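Bacterioferritin (PDB 1JGC) stores iron, probably oxidising Fe(2+) with dioxygen at a ferroxidase centre and depositing the ferric product inside a hollow shell of 24 subunits that binds heme b between paired subunits. Local coordinates at residues Q24-V27 with H28-L31; A41-S44 with R45-S48; K2-A5 with K6-E9. All blocks are in the same frame, centred on the assembly; numbering follows the deposited sequence.

Contact 1: residues Q24-V27 with H28-L31; sequences QYWV and HFRL. With HEM (protoporphyrin IX containing Fe), chain D.
Leu31 N donates to Val27 O at 2.8 Å in a nearly straight bond (167°), one of four successive i to i+4 bonds in the first long α-helix of the ferritin four-helix bundle. The same spacing sets side chains one turn apart beside each other: Val27 CG1 lies 3.7 Å from Leu31 CD2, two branched aliphatic groups pointing the same way. On the heme side, Trp26 turns its flat indole into a partition. With CG anti to the backbone N (chi1 -159°), the ring presents one face to the heme vinyl group, whose CAC lies 3.8 Å from Trp26 CG, while its six-membered ring also reaches a methyl, Trp26 CH2 being 3.6 Å from HEM CMD. Against the opposite face stands Phe29, edge-on, in a T-shaped pair with planes at 72° and Phe29 CD2 3.8 Å from Trp26 CE2. Broad aromatic faces suit a site beside the porphyrin, and the indole N-H still finds a partner: Trp26 NE1 hydrogen-bonds Asp56 OD1 of the second subunit, with which Arg30 NE forms a salt bridge, linking this turn to that subunit. Away from the heme, the ring nitrogens of His28 pair with Gly80 N and, weakly, Asp90 OD1; Gln24 reaches Arg78 N and Asp90. The imidazole lies beside the Gln24 chain, His28 CE1 being 3.9 Å from Gln24 CG, and one ring face rests over Gln24 O.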
loop_
_atom_site.group_PDB
_atom_site.type_symbol
_atom_site.label_atom_id
_atom_site.label_comp_id
_atom_site.label_asym_id
_atom_site.label_seq_id
_atom_site.Cartn_x
_atom_site.Cartn_y
_atom_site.Cartn_z
ATOM N N GLN A 24 -41.576 -28.405 3.035
ATOM C CA GLN A 24 -42.551 -27.761 2.173
ATOM C C GLN A 24 -41.898 -26.601 1.427
ATOM O O GLN A 24 -42.107 -26.436 0.231
ATOM C CB GLN A 24 -43.758 -27.275 2.985
ATOM C CG GLN A 24 -44.896 -26.717 2.132
ATOM C CD GLN A 24 -46.126 -26.372 2.956
ATOM O OE1 GLN A 24 -46.784 -27.252 3.519
ATOM N NE2 GLN A 24 -46.439 -25.087 3.037
ATOM N N TYR A 25 -41.097 -25.808 2.132
ATOM C CA TYR A 25 -40.425 -24.673 1.512
ATOM C C TYR A 25 -39.390 -25.142 0.505
ATOM O O TYR A 25 -39.247 -24.547 -0.570
ATOM C CB TYR A 25 -39.733 -23.800 2.558
ATOM C CG TYR A 25 -40.657 -22.895 3.346
ATOM C CD1 TYR A 25 -41.484 -21.974 2.699
ATOM C CD2 TYR A 25 -40.704 -22.959 4.734
ATOM C CE1 TYR A 25 -42.341 -21.141 3.420
ATOM C CE2 TYR A 25 -41.549 -22.140 5.464
ATOM C CZ TYR A 25 -42.368 -21.235 4.807
ATOM O OH TYR A 25 -43.233 -20.450 5.544
ATOM N N TRP A 26 -38.673 -26.210 0.841
ATOM C CA TRP A 26 -37.648 -26.705 -0.060
ATOM C C TRP A 26 -38.223 -27.266 -1.350
ATOM O O TRP A 26 -37.656 -27.068 -2.416
ATOM C CB TRP A 26 -36.772 -27.755 0.625
ATOM C CG TRP A 26 -35.453 -27.891 -0.060
ATOM C CD1 TRP A 26 -35.155 -28.701 -1.116
ATOM C CD2 TRP A 26 -34.284 -27.094 0.178
ATOM N NE1 TRP A 26 -33.876 -28.455 -1.557
ATOM C CE2 TRP A 26 -33.320 -27.471 -0.783
ATOM C CE3 TRP A 26 -33.963 -26.095 1.102
ATOM C CZ2 TRP A 26 -32.051 -26.879 -0.846
ATOM C CZ3 TRP A 26 -32.707 -25.507 1.041
ATOM C CH2 TRP A 26 -31.765 -25.900 0.070
ATOM N N VAL A 27 -39.347 -27.965 -1.261
ATOM C CA VAL A 27 -39.963 -28.503 -2.461
ATOM C C VAL A 27 -40.448 -27.325 -3.309
ATOM O O VAL A 27 -40.311 -27.326 -4.525
ATOM C CB VAL A 27 -41.166 -29.428 -2.124
ATOM C CG1 VAL A 27 -41.838 -29.881 -3.399
ATOM C CG2 VAL A 27 -40.696 -30.633 -1.342
ATOM N N HIS A 28 -41.008 -26.316 -2.655
ATOM C CA HIS A 28 -41.497 -25.145 -3.359
ATOM C C HIS A 28 -40.360 -24.428 -4.056
ATOM O O HIS A 28 -40.525 -23.914 -5.163
ATOM C CB HIS A 28 -42.213 -24.212 -2.390
ATOM C CG HIS A 28 -43.609 -24.644 -2.076
ATOM N ND1 HIS A 28 -44.372 -24.051 -1.096
ATOM C CD2 HIS A 28 -44.393 -25.596 -2.638
ATOM C CE1 HIS A 28 -45.567 -24.615 -1.069
ATOM N NE2 HIS A 28 -45.605 -25.556 -1.995
ATOM N N PHE A 29 -39.202 -24.398 -3.407
ATOM C CA PHE A 29 -38.021 -23.767 -3.990
ATOM C C PHE A 29 -37.689 -24.496 -5.297
ATOM O O PHE A 29 -37.580 -23.881 -6.353
ATOM C CB PHE A 29 -36.850 -23.845 -2.994
ATOM C CG PHE A 29 -35.496 -23.937 -3.641
ATOM C CD1 PHE A 29 -35.040 -22.939 -4.485
ATOM C CD2 PHE A 29 -34.680 -25.037 -3.407
ATOM C CE1 PHE A 29 -33.791 -23.036 -5.091
ATOM C CE2 PHE A 29 -33.426 -25.142 -4.010
ATOM C CZ PHE A 29 -32.982 -24.143 -4.850
ATOM N N ARG A 30 -37.563 -25.813 -5.216
ATOM C CA ARG A 30 -37.245 -26.620 -6.379
ATOM C C ARG A 30 -38.283 -26.484 -7.481
ATOM O O ARG A 30 -37.945 -26.315 -8.652
ATOM C CB ARG A 30 -37.086 -28.082 -5.963
ATOM C CG ARG A 30 -35.680 -28.400 -5.520
ATOM C CD ARG A 30 -34.762 -28.152 -6.686
ATOM N NE ARG A 30 -33.360 -28.047 -6.319
ATOM C CZ ARG A 30 -32.444 -27.470 -7.091
ATOM N NH1 ARG A 30 -32.792 -26.951 -8.256
ATOM N NH2 ARG A 30 -31.182 -27.413 -6.700
ATOM N N LEU A 31 -39.549 -26.556 -7.098
ATOM C CA LEU A 31 -40.651 -26.420 -8.034
ATOM C C LEU A 31 -40.584 -25.056 -8.736
ATOM O O LEU A 31 -40.626 -24.970 -9.963
ATOM C CB LEU A 31 -41.969 -26.553 -7.269
ATOM C CG LEU A 31 -42.966 -27.687 -7.552
ATOM C CD1 LEU A 31 -42.361 -28.821 -8.359
ATOM C CD2 LEU A 31 -43.470 -28.175 -6.220
HETATM C CHA HEM D . -28.177 -26.178 5.619
HETATM C CHB HEM D . -30.185 -28.156 9.566
HETATM C CHC HEM D . -33.152 -30.607 6.697
HETATM C CHD HEM D . -30.750 -29.144 2.799
HETATM C C1A HEM D . -28.621 -26.358 6.928
HETATM C C2A HEM D . -28.536 -25.426 8.037
HETATM C C3A HEM D . -28.738 -26.166 9.185
HETATM C C4A HEM D . -29.431 -27.353 8.735
HETATM C CMA HEM D . -28.549 -25.701 10.640
HETATM C CAA HEM D . -28.581 -23.899 8.007
HETATM C CBA HEM D . -27.564 -23.152 7.163
HETATM C CGA HEM D . -26.152 -23.329 7.658
HETATM O O1A HEM D . -25.232 -22.791 6.998
HETATM O O2A HEM D . -25.961 -23.999 8.701
HETATM C C1B HEM D . -31.194 -29.001 9.144
HETATM C C2B HEM D . -32.109 -29.712 10.021
HETATM C C3B HEM D . -32.915 -30.477 9.216
HETATM C C4B HEM D . -32.552 -30.132 7.840
HETATM C CMB HEM D . -32.193 -29.613 11.544
HETATM C CAB HEM D . -33.917 -31.316 9.702
HETATM C CBB HEM D . -34.238 -32.571 9.212
HETATM C C1C HEM D . -32.837 -30.328 5.387
HETATM C C2C HEM D . -33.621 -30.772 4.252
HETATM C C3C HEM D . -32.959 -30.352 3.120
HETATM C C4C HEM D . -31.740 -29.699 3.598
HETATM C CMC HEM D . -34.946 -31.551 4.324
HETATM C CAC HEM D . -33.380 -30.471 1.793
HETATM C CBC HEM D . -34.206 -31.453 1.270
HETATM C C1D HEM D . -29.781 -28.251 3.215
HETATM C C2D HEM D . -28.860 -27.559 2.325
HETATM C C3D HEM D . -28.112 -26.708 3.116
HETATM C C4D HEM D . -28.619 -26.852 4.488
HETATM C CMD HEM D . -28.729 -27.736 0.806
HETATM C CAD HEM D . -26.899 -25.940 2.582
HETATM C CBD HEM D . -26.987 -24.427 2.506
HETATM C CGD HEM D . -25.806 -23.805 1.758
HETATM O O1D HEM D . -24.641 -24.160 2.069
HETATM O O2D HEM D . -26.046 -22.952 0.868
HETATM N NA HEM D . -29.483 -27.363 7.337
HETATM N NB HEM D . -31.506 -29.226 7.802
HETATM N NC HEM D . -31.778 -29.549 4.987
HETATM N ND HEM D . -29.625 -27.816 4.534
HETATM FE FE HEM D . -30.617 -28.454 6.168
#

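Contact 2: residues A41-S44 with R45-S48; sequences AKKS and REES. With HEM (protoporphyrin IX containing Fe), chain D.
Arg45, whose backbone N bonds Ala41 O at 3.0 Å, sends its guanidinium out to a heme propionate. The carboxylate comes in at the edge of the guanidinium, in its plane, with Arg45 NH2 2.8 Å from HEM O2D; the N-H points poorly at the oxygen (119°), so the bond is weak even though the pairing of charges should favour it. A bend at chi3 (91°) turns the end of the arginine away from its own helix, a reach that its long chain makes possible. Trp26 and Phe29 of helix 5-34 pack against this arginine and probably help to place it. Both segments belong to helix 38-64, the second of the four-helix bundle of the ferritin fold, and Ser48 N closes another of its turns on Ser44 O. The two serines, small enough for close helix packing, direct OG to helix 5-34: Ser44 to Gln32 OE1 and Ser48 to Ile22 O. Lys43 bends at chi2 (54°) and crosses Glu46 and Glu47 at about right angles. Its salt bridge with Glu46 is long, NZ to OE1 4.0 Å, while its CE lies 4.2 Å from Glu47 OE2. An alanine in place of Glu47 would probably leave Lys43 with one acidic neighbour fewer and its CE less confined. Beyond them, Phe133 makes a cation-pi contact with Lys43, and Met157 of the third subunit packs against Lys43 as well.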
loop_
_atom_site.group_PDB
_atom_site.type_symbol
_atom_site.label_atom_id
_atom_site.label_comp_id
_atom_site.label_asym_id
_atom_site.label_seq_id
_atom_site.Cartn_x
_atom_site.Cartn_y
_atom_site.Cartn_z
ATOM N N ALA A 41 -38.105 -18.543 -6.129
ATOM C CA ALA A 41 -37.410 -19.718 -5.629
ATOM C C ALA A 41 -36.397 -19.401 -4.530
ATOM O O ALA A 41 -36.337 -20.102 -3.516
ATOM C CB ALA A 41 -36.717 -20.433 -6.783
ATOM N N LYS A 42 -35.607 -18.347 -4.727
ATOM C CA LYS A 42 -34.596 -17.984 -3.745
ATOM C C LYS A 42 -35.203 -17.617 -2.411
ATOM O O LYS A 42 -34.609 -17.884 -1.370
ATOM C CB LYS A 42 -33.720 -16.845 -4.267
ATOM C CG LYS A 42 -32.934 -17.261 -5.491
ATOM C CD LYS A 42 -32.179 -16.099 -6.116
ATOM C CE LYS A 42 -31.660 -16.477 -7.517
ATOM N NZ LYS A 42 -30.878 -15.359 -8.114
ATOM N N LYS A 43 -36.386 -17.017 -2.436
ATOM C CA LYS A 43 -37.042 -16.644 -1.197
ATOM C C LYS A 43 -37.456 -17.911 -0.447
ATOM O O LYS A 43 -37.274 -18.014 0.771
ATOM C CB LYS A 43 -38.255 -15.766 -1.482
ATOM C CG LYS A 43 -38.922 -15.214 -0.234
ATOM C CD LYS A 43 -37.934 -14.472 0.656
ATOM C CE LYS A 43 -38.602 -13.984 1.938
ATOM N NZ LYS A 43 -37.613 -13.409 2.902
ATOM N N SER A 44 -37.997 -18.883 -1.179
ATOM C CA SER A 44 -38.404 -20.143 -0.567
ATOM C C SER A 44 -37.210 -20.858 0.061
ATOM O O SER A 44 -37.332 -21.448 1.139
ATOM C CB SER A 44 -39.061 -21.062 -1.598
ATOM O OG SER A 44 -40.344 -20.591 -1.938
ATOM N N ARG A 45 -36.061 -20.810 -0.610
ATOM C CA ARG A 45 -34.870 -21.463 -0.091
ATOM C C ARG A 45 -34.479 -20.807 1.226
ATOM O O ARG A 45 -34.149 -21.488 2.191
ATOM C CB ARG A 45 -33.711 -21.367 -1.091
ATOM C CG ARG A 45 -32.998 -22.698 -1.306
ATOM C CD ARG A 45 -31.741 -22.591 -2.158
ATOM N NE ARG A 45 -30.564 -22.356 -1.333
ATOM C CZ ARG A 45 -29.498 -23.153 -1.294
ATOM N NH1 ARG A 45 -29.447 -24.246 -2.042
ATOM N NH2 ARG A 45 -28.487 -22.869 -0.485
ATOM N N GLU A 46 -34.523 -19.481 1.266
ATOM C CA GLU A 46 -34.182 -18.756 2.481
ATOM C C GLU A 46 -35.107 -19.136 3.640
ATOM O O GLU A 46 -34.644 -19.430 4.742
ATOM C CB GLU A 46 -34.263 -17.246 2.250
ATOM C CG GLU A 46 -33.065 -16.629 1.550
ATOM C CD GLU A 46 -33.309 -15.159 1.157
ATOM O OE1 GLU A 46 -33.855 -14.387 1.998
ATOM O OE2 GLU A 46 -32.950 -14.784 0.009
ATOM N N GLU A 47 -36.413 -19.127 3.394
ATOM C CA GLU A 47 -37.373 -19.472 4.432
ATOM C C GLU A 47 -37.167 -20.896 4.944
ATOM O O GLU A 47 -37.298 -21.149 6.135
ATOM C CB GLU A 47 -38.802 -19.284 3.915
ATOM C CG GLU A 47 -39.162 -17.830 3.595
ATOM C CD GLU A 47 -40.513 -17.702 2.869
ATOM O OE1 GLU A 47 -40.746 -18.473 1.908
ATOM O OE2 GLU A 47 -41.342 -16.833 3.245
ATOM N N SER A 48 -36.835 -21.820 4.051
ATOM C CA SER A 48 -36.598 -23.206 4.445
ATOM C C SER A 48 -35.391 -23.280 5.380
ATOM O O SER A 48 -35.407 -23.991 6.382
ATOM C CB SER A 48 -36.353 -24.081 3.202
ATOM O OG SER A 48 -36.064 -25.431 3.542
HETATM C CHA HEM D . -28.177 -26.178 5.619
HETATM C CHB HEM D . -30.185 -28.156 9.566
HETATM C CHC HEM D . -33.152 -30.607 6.697
HETATM C CHD HEM D . -30.750 -29.144 2.799
HETATM C C1A HEM D . -28.621 -26.358 6.928
HETATM C C2A HEM D . -28.536 -25.426 8.037
HETATM C C3A HEM D . -28.738 -26.166 9.185
HETATM C C4A HEM D . -29.431 -27.353 8.735
HETATM C CMA HEM D . -28.549 -25.701 10.640
HETATM C CAA HEM D . -28.581 -23.899 8.007
HETATM C CBA HEM D . -27.564 -23.152 7.163
HETATM C CGA HEM D . -26.152 -23.329 7.658
HETATM O O1A HEM D . -25.232 -22.791 6.998
HETATM O O2A HEM D . -25.961 -23.999 8.701
HETATM C C1B HEM D . -31.194 -29.001 9.144
HETATM C C2B HEM D . -32.109 -29.712 10.021
HETATM C C3B HEM D . -32.915 -30.477 9.216
HETATM C C4B HEM D . -32.552 -30.132 7.840
HETATM C CMB HEM D . -32.193 -29.613 11.544
HETATM C CAB HEM D . -33.917 -31.316 9.702
HETATM C CBB HEM D . -34.238 -32.571 9.212
HETATM C C1C HEM D . -32.837 -30.328 5.387
HETATM C C2C HEM D . -33.621 -30.772 4.252
HETATM C C3C HEM D . -32.959 -30.352 3.120
HETATM C C4C HEM D . -31.740 -29.699 3.598
HETATM C CMC HEM D . -34.946 -31.551 4.324
HETATM C CAC HEM D . -33.380 -30.471 1.793
HETATM C CBC HEM D . -34.206 -31.453 1.270
HETATM C C1D HEM D . -29.781 -28.251 3.215
HETATM C C2D HEM D . -28.860 -27.559 2.325
HETATM C C3D HEM D . -28.112 -26.708 3.116
HETATM C C4D HEM D . -28.619 -26.852 4.488
HETATM C CMD HEM D . -28.729 -27.736 0.806
HETATM C CAD HEM D . -26.899 -25.940 2.582
HETATM C CBD HEM D . -26.987 -24.427 2.506
HETATM C CGD HEM D . -25.806 -23.805 1.758
HETATM O O1D HEM D . -24.641 -24.160 2.069
HETATM O O2D HEM D . -26.046 -22.952 0.868
HETATM N NA HEM D . -29.483 -27.363 7.337
HETATM N NB HEM D . -31.506 -29.226 7.802
HETATM N NC HEM D . -31.778 -29.549 4.987
HETATM N ND HEM D . -29.625 -27.816 4.534
HETATM FE FE HEM D . -30.617 -28.454 6.168
#

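Contact 3: residues K2-A5 with K6-E9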
loop_
_atom_site.group_PDB
_atom_site.type_symbol
_atom_site.label_atom_id
_atom_site.label_comp_id
_atom_site.label_asym_id
_atom_site.label_seq_id
_atom_site.Cartn_x
_atom_site.Cartn_y
_atom_site.Cartn_z
ATOM N N LYS A 2 -34.212 -31.251 34.470
ATOM C CA LYS A 2 -35.436 -31.958 34.104
ATOM C C LYS A 2 -36.562 -30.968 33.801
ATOM O O LYS A 2 -36.846 -30.068 34.592
ATOM C CB LYS A 2 -35.872 -32.906 35.223
ATOM C CG LYS A 2 -36.419 -34.234 34.698
ATOM C CD LYS A 2 -37.488 -34.020 33.612
ATOM C CE LYS A 2 -37.827 -35.334 32.906
ATOM N NZ LYS A 2 -38.120 -36.422 33.912
ATOM N N GLY A 3 -37.201 -31.134 32.648
ATOM C CA GLY A 3 -38.267 -30.228 32.276
ATOM C C GLY A 3 -39.668 -30.768 32.470
ATOM O O GLY A 3 -39.873 -31.949 32.744
ATOM N N ASP A 4 -40.643 -29.882 32.335
ATOM C CA ASP A 4 -42.043 -30.255 32.471
ATOM C C ASP A 4 -42.423 -31.148 31.293
ATOM O O ASP A 4 -42.308 -30.741 30.136
ATOM C CB ASP A 4 -42.912 -29.009 32.450
ATOM C CG ASP A 4 -44.372 -29.324 32.647
ATOM O OD1 ASP A 4 -44.799 -29.383 33.825
ATOM O OD2 ASP A 4 -45.085 -29.526 31.631
ATOM N N ALA A 5 -42.881 -32.360 31.582
ATOM C CA ALA A 5 -43.263 -33.299 30.538
ATOM C C ALA A 5 -44.113 -32.688 29.425
ATOM O O ALA A 5 -43.877 -32.963 28.247
ATOM C CB ALA A 5 -43.999 -34.503 31.143
ATOM N N LYS A 6 -45.095 -31.865 29.770
ATOM C CA LYS A 6 -45.930 -31.303 28.715
ATOM C C LYS A 6 -45.249 -30.213 27.887
ATOM O O LYS A 6 -45.630 -29.967 26.749
ATOM C CB LYS A 6 -47.255 -30.780 29.277
ATOM C CG LYS A 6 -48.283 -30.615 28.175
ATOM C CD LYS A 6 -49.671 -30.259 28.681
ATOM C CE LYS A 6 -50.642 -30.154 27.495
ATOM N NZ LYS A 6 -52.044 -29.732 27.876
ATOM N N VAL A 7 -44.253 -29.546 28.455
ATOM C CA VAL A 7 -43.547 -28.521 27.705
ATOM C C VAL A 7 -42.768 -29.261 26.622
ATOM O O VAL A 7 -42.696 -28.828 25.474
ATOM C CB VAL A 7 -42.565 -27.730 28.606
ATOM C CG1 VAL A 7 -41.632 -26.884 27.748
ATOM C CG2 VAL A 7 -43.348 -26.826 29.559
ATOM N N ILE A 8 -42.205 -30.398 26.996
ATOM C CA ILE A 8 -41.438 -31.205 26.068
ATOM C C ILE A 8 -42.344 -31.704 24.944
ATOM O O ILE A 8 -41.927 -31.804 23.791
ATOM C CB ILE A 8 -40.779 -32.381 26.816
ATOM C CG1 ILE A 8 -39.745 -31.819 27.802
ATOM C CG2 ILE A 8 -40.156 -33.363 25.836
ATOM C CD1 ILE A 8 -38.968 -32.852 28.574
ATOM N N GLU A 9 -43.591 -32.008 25.274
ATOM C CA GLU A 9 -44.535 -32.475 24.273
ATOM C C GLU A 9 -44.772 -31.352 23.270
ATOM O O GLU A 9 -44.757 -31.567 22.056
ATOM C CB GLU A 9 -45.857 -32.856 24.933
ATOM C CG GLU A 9 -46.151 -34.337 24.952
ATOM C CD GLU A 9 -47.332 -34.674 25.855
ATOM O OE1 GLU A 9 -48.451 -34.123 25.647
ATOM O OE2 GLU A 9 -47.131 -35.490 26.781
#
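Asp4 caps the N-terminus of helix 5-34 by turning its carboxylate back to the first turn, where backbone N-H groups have no preceding carbonyl to meet. Its CG stands anti to the backbone N (chi1 -177°), which brings OD2 within 3.0 Å of Lys6 N and 3.3 Å of Val7 N. Both bonds are weak in angle, yet together they make the N-cap, and aspartate suits it because its short chain carries an acceptor, probably charged, to the positive end of the helix dipole. Val7 N is shared, since it also donates weakly to Asp4 O at 2.8 Å. That carbonyl takes a second and straighter bond from Ile8 N (3.2 Å, 162°), the first regular i to i+4 bond of the helix, and Glu9 N repeats the pattern with Ala5 O. The tight side lies where Val7 crosses Asp4 at about a right angle; a compact, branched valine fits this spot, its CG2 resting 3.6 Å from Asp4 CB, the methylene of the cap residue. Ile8 CG1 lies 3.6 Å from Asp4 O, beside the same carbonyl. Ala5, Lys6 and Glu9 form the solvent side, where a small methyl and two charged chains are well tolerated. Lys6 runs out extended and makes a cation-pi contact with Tyr107. Tyr107 OH also bonds Asp4 OD2, so helix 83-111 takes part in the cap, with Val111 against Asp4 and Cys108 against Val7, while Leu65, just past the end of helix 38-64, holds Gly3 by backbone bonds and meets Val7 and Ile8.

Overall arrangement
Along the chain the order is contact 3, contact 1, contact 2. Contact 3 opens helix 5-34 and contact 1 lies toward its other end, their centres about 33 Å apart on opposite sides of the chain's centre. Contact 2 lies on the next helix, 38-64, which runs back beside the first, so its centre is about 8 Å from that of contact 1 and about 32 Å from that of contact 3. Contacts 1 and 2 touch directly, Phe29 and Trp26 packing against Arg45 and Ser48, and together they build part of the heme pocket. Contact 3, remote from the heme and the diiron site, starts the helix at the far end of the bundle.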